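Local coordinates for protein beta-N-acetylhexosaminidase (Bacteroides fragilis, PDB 4PYS) that probably hydrolyses terminal N-acetylhexosamine residues from glycoconjugates, as a glycoside hydrolase of family 20 with a zinc ion bound by four cysteines, at residues A[410-413]-A[414-418]; A[457-460]-A[461-465]. All coordinates share one frame; numbering follows the deposited sequence.

Interaction 1. Residues A[410-413]-A[414-418]; sequences EDVY and LRNPS
Arg415 reaches back one helical turn to Asp411 because its chain, extended at chi2 (174°), bends at chi3 (-65°), which brings the guanidinium over the backbone of the preceding turn. The result is an i to i+4 salt bridge toward the C-terminal part of helix 409-415, in the family 20 catalytic domain. Arg415 NH2 donates a hydrogen bond to Asp411 OD1, 2.8 Å away and almost straight. The carboxylate oxygen lies in the guanidinium plane, at its edge, and is met on its anti side and from somewhat out of the carboxylate plane, with the two flat groups turned 73° apart. A water clamps the pair further, donating to Asp411 OD1 and accepting from Arg415 NE at 2.8 Å, while Asp411 OD2 takes the backbone N of Asp408. Glu410 O lies over one face of the same guanidinium, and it also accepts the helical bond from Leu414 N at 2.9 Å. Arg415 N bonds likewise to Asp411 O.

Leu414 lies alongside Glu410, and its CD2 meets the edge of the Tyr413 ring at CD2, 4.0 Å away. That ring stacks with Phe473, and its OH bonds to Glu468 O. Farther along the chain, Asn416 CB packs on Val412 O, and a second water bridges Tyr413 O and Asn416 N. Asn416 ND2 donates to Gln460 OE1, and its other end forms an Asx turn: Ser418 N donates to Asn416 OD1 at 3.2 Å, standing above the carbonyl plane. The same OD1 also accepts from Tyr388 N.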
# COMPACT_ATOMS: atom_id res chain seq x y z
N GLU A 410 2.36 -21.26 2.25
CA GLU A 410 2.68 -21.79 3.58
C GLU A 410 3.71 -20.94 4.30
O GLU A 410 3.59 -20.70 5.50
CB GLU A 410 3.17 -23.25 3.51
CG GLU A 410 2.07 -24.28 3.61
CD GLU A 410 2.58 -25.72 3.78
OE1 GLU A 410 1.96 -26.63 3.21
OE2 GLU A 410 3.59 -25.92 4.49
N ASP A 411 4.74 -20.48 3.58
CA ASP A 411 5.76 -19.66 4.22
C ASP A 411 5.15 -18.37 4.74
O ASP A 411 5.39 -17.98 5.89
CB ASP A 411 6.91 -19.32 3.24
CG ASP A 411 7.67 -20.55 2.79
OD1 ASP A 411 8.00 -21.41 3.65
OD2 ASP A 411 7.96 -20.66 1.58
N VAL A 412 4.35 -17.69 3.92
CA VAL A 412 3.82 -16.41 4.37
C VAL A 412 2.83 -16.63 5.52
O VAL A 412 2.86 -15.91 6.52
CB VAL A 412 3.23 -15.54 3.22
CG1 VAL A 412 2.25 -16.32 2.38
CG2 VAL A 412 2.57 -14.28 3.78
N TYR A 413 1.99 -17.65 5.42
CA TYR A 413 1.00 -17.87 6.46
C TYR A 413 1.59 -18.32 7.80
O TYR A 413 1.17 -17.86 8.86
CB TYR A 413 -0.07 -18.88 5.99
CG TYR A 413 -1.31 -18.83 6.86
CD1 TYR A 413 -2.25 -17.83 6.69
CD2 TYR A 413 -1.54 -19.79 7.84
CE1 TYR A 413 -3.39 -17.76 7.48
CE2 TYR A 413 -2.69 -19.73 8.64
CZ TYR A 413 -3.60 -18.72 8.45
OH TYR A 413 -4.74 -18.65 9.24
N LEU A 414 2.60 -19.19 7.74
CA LEU A 414 3.08 -19.86 8.95
C LEU A 414 4.33 -19.22 9.55
O LEU A 414 4.60 -19.43 10.73
CB LEU A 414 3.39 -21.33 8.66
CG LEU A 414 2.25 -22.22 8.19
CD1 LEU A 414 2.81 -23.60 7.85
CD2 LEU A 414 1.19 -22.30 9.28
N ARG A 415 5.10 -18.48 8.76
CA ARG A 415 6.45 -18.10 9.21
C ARG A 415 6.84 -16.65 8.89
O ARG A 415 8.02 -16.34 8.75
CB ARG A 415 7.50 -19.08 8.64
CG ARG A 415 7.48 -20.47 9.31
CD ARG A 415 8.43 -21.48 8.63
NE ARG A 415 8.02 -21.79 7.26
CZ ARG A 415 7.13 -22.73 6.94
NH1 ARG A 415 6.54 -23.46 7.88
NH2 ARG A 415 6.83 -22.94 5.67
N ASN A 416 5.85 -15.77 8.82
CA ASN A 416 6.10 -14.37 8.43
C ASN A 416 6.60 -13.54 9.60
O ASN A 416 5.86 -13.31 10.56
CB ASN A 416 4.80 -13.77 7.90
CG ASN A 416 4.98 -12.41 7.26
OD1 ASN A 416 6.11 -11.94 7.07
ND2 ASN A 416 3.87 -11.77 6.91
N PRO A 417 7.85 -13.05 9.53
CA PRO A 417 8.38 -12.21 10.61
C PRO A 417 7.57 -10.94 10.83
O PRO A 417 7.60 -10.38 11.93
CB PRO A 417 9.78 -11.83 10.09
CG PRO A 417 10.15 -12.94 9.16
CD PRO A 417 8.86 -13.31 8.48
N SER A 418 6.85 -10.49 9.79
CA SER A 418 6.07 -9.26 9.89
C SER A 418 4.72 -9.46 10.58
O SER A 418 4.05 -8.48 10.92
CB SER A 418 5.89 -8.62 8.52
OG SER A 418 7.11 -8.01 8.10
O HOH W 1 10.09 -20.64 5.81
O HOH W 2 3.21 -16.05 10.08

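Interaction 2. Residues A[457-460]-A[461-465]; sequences LAEQ and MWHSG
This is a buried contact along the C-terminal end of helix 453-462, where Glu459 lies against His463, the first residue past the helix, between the catalytic domain's strands and the N-terminal part of the protein. The two side chains, four residues apart, run side by side and point the same way. With CG anti to the backbone N (chi1 -176°) and a bend at chi2 (80°), Glu459 swings its carboxylate alongside the imidazole, the two planes 33° apart. Its CD packs 3.9 Å from His463 CB, while OE2 comes obliquely to the ring, 3.6 Å from His463 ND1. The polar ends turn to other partners: Glu459 OE2 bonds to Thr14 OG1, and His463 ND1 to a bound glycerol, probably from the crystallisation liquor.

The backbone completes the turn. Met461 N donates to Leu457 O, Trp462 N to Ala458 O at 3.0 Å, and His463 N to Glu459 O at 2.9 Å. This helix comes after strand 428-435 of the TIM-type barrel of family 20 enzymes, with the short helix 447-450 between, and selenomethionine Met461 faces that strand at Met431 and Ser433. Its extended chain runs back along Leu457, CG lying 3.2 Å from Leu457 O and CE 4.3 Å from Leu457 CB. Toward the N-terminal sheet, Trp462 NE1 bonds to Asp126 OD1, at the end of strand 117-126. A water spans the helix end, donating to His463 O at 2.6 Å and weakly to Glu459 O.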
# COMPACT_ATOMS: atom_id res chain seq x y z
N LEU A 457 -1.42 -12.22 3.58
CA LEU A 457 -1.00 -10.93 4.16
C LEU A 457 -2.21 -10.12 4.61
O LEU A 457 -2.20 -9.57 5.71
CB LEU A 457 -0.14 -10.15 3.15
CG LEU A 457 1.20 -10.83 2.85
CD1 LEU A 457 1.94 -10.16 1.69
CD2 LEU A 457 2.07 -10.87 4.11
N ALA A 458 -3.25 -10.06 3.79
CA ALA A 458 -4.47 -9.34 4.18
C ALA A 458 -5.11 -9.95 5.41
O ALA A 458 -5.65 -9.23 6.25
CB ALA A 458 -5.48 -9.32 3.03
N GLU A 459 -5.07 -11.27 5.51
CA GLU A 459 -5.63 -11.95 6.69
C GLU A 459 -4.84 -11.57 7.94
O GLU A 459 -5.41 -11.28 9.01
CB GLU A 459 -5.57 -13.47 6.46
CG GLU A 459 -6.20 -14.31 7.55
CD GLU A 459 -7.71 -14.39 7.44
OE1 GLU A 459 -8.28 -13.70 6.57
OE2 GLU A 459 -8.34 -15.13 8.22
N GLN A 460 -3.52 -11.57 7.83
CA GLN A 460 -2.66 -11.22 8.96
C GLN A 460 -2.85 -9.76 9.38
O GLN A 460 -2.80 -9.44 10.57
CB GLN A 460 -1.20 -11.50 8.59
CG GLN A 460 -0.90 -13.01 8.59
CD GLN A 460 0.45 -13.36 8.01
OE1 GLN A 460 1.12 -12.53 7.40
NE2 GLN A 460 0.86 -14.60 8.20
N MSE A 461 -3.10 -8.90 8.40
CA MSE A 461 -3.31 -7.48 8.70
C MSE A 461 -4.65 -7.24 9.38
O MSE A 461 -4.74 -6.44 10.31
CB MSE A 461 -3.30 -6.68 7.40
CG MSE A 461 -1.92 -6.56 6.75
SE MSE A 461 -2.15 -5.82 4.97
CE MSE A 461 -0.30 -6.07 4.33
N TRP A 462 -5.69 -7.89 8.89
CA TRP A 462 -7.05 -7.55 9.35
C TRP A 462 -7.59 -8.45 10.46
O TRP A 462 -8.10 -7.96 11.49
CB TRP A 462 -8.03 -7.55 8.15
CG TRP A 462 -9.44 -7.26 8.62
CD1 TRP A 462 -10.33 -8.16 9.16
CD2 TRP A 462 -10.08 -6.00 8.63
NE1 TRP A 462 -11.50 -7.51 9.51
CE2 TRP A 462 -11.37 -6.17 9.18
CE3 TRP A 462 -9.71 -4.71 8.20
CZ2 TRP A 462 -12.28 -5.12 9.32
CZ3 TRP A 462 -10.61 -3.67 8.34
CH2 TRP A 462 -11.89 -3.87 8.90
N HIS A 463 -7.53 -9.76 10.26
CA HIS A 463 -8.19 -10.71 11.16
C HIS A 463 -7.58 -10.67 12.56
O HIS A 463 -6.36 -10.56 12.71
CB HIS A 463 -8.09 -12.12 10.56
CG HIS A 463 -8.70 -13.19 11.42
ND1 HIS A 463 -8.02 -14.35 11.75
CD2 HIS A 463 -9.92 -13.30 12.00
CE1 HIS A 463 -8.79 -15.12 12.50
NE2 HIS A 463 -9.95 -14.50 12.67
N SER A 464 -8.43 -10.73 13.58
CA SER A 464 -8.00 -10.82 14.97
C SER A 464 -7.06 -12.02 15.15
O SER A 464 -7.13 -12.99 14.39
CB SER A 464 -9.22 -10.99 15.88
OG SER A 464 -10.23 -10.01 15.62
N GLY A 465 -6.20 -11.96 16.16
CA GLY A 465 -5.28 -13.06 16.42
C GLY A 465 -5.96 -14.24 17.09
O GLY A 465 -5.62 -14.58 18.23
O HOH W 3 -4.47 -12.20 12.07

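Interactions 1 and 2 follow each other along the chain, with strand 428-435 and the short helix 447-450 between them, and their centres lie about 12 Å apart in the catalytic domain. Interaction 1 lies on helix 409-415 and interaction 2 at the C-terminal end of helix 453-462. Gln460 joins the two directly: its NE2 probably donates to Val412 O and its OE1 probably accepts from Asn416 ND2, each at 2.9 Å. Leu457 CD2 packs beside Asn416 ND2. Interaction 1 is partly buried, whereas interaction 2 is buried. The Gln460 amide, with Val412 packed on Ala456 and Leu457, holds helix 409-415 against helix 453-462, which itself packs on barrel strand 428-435.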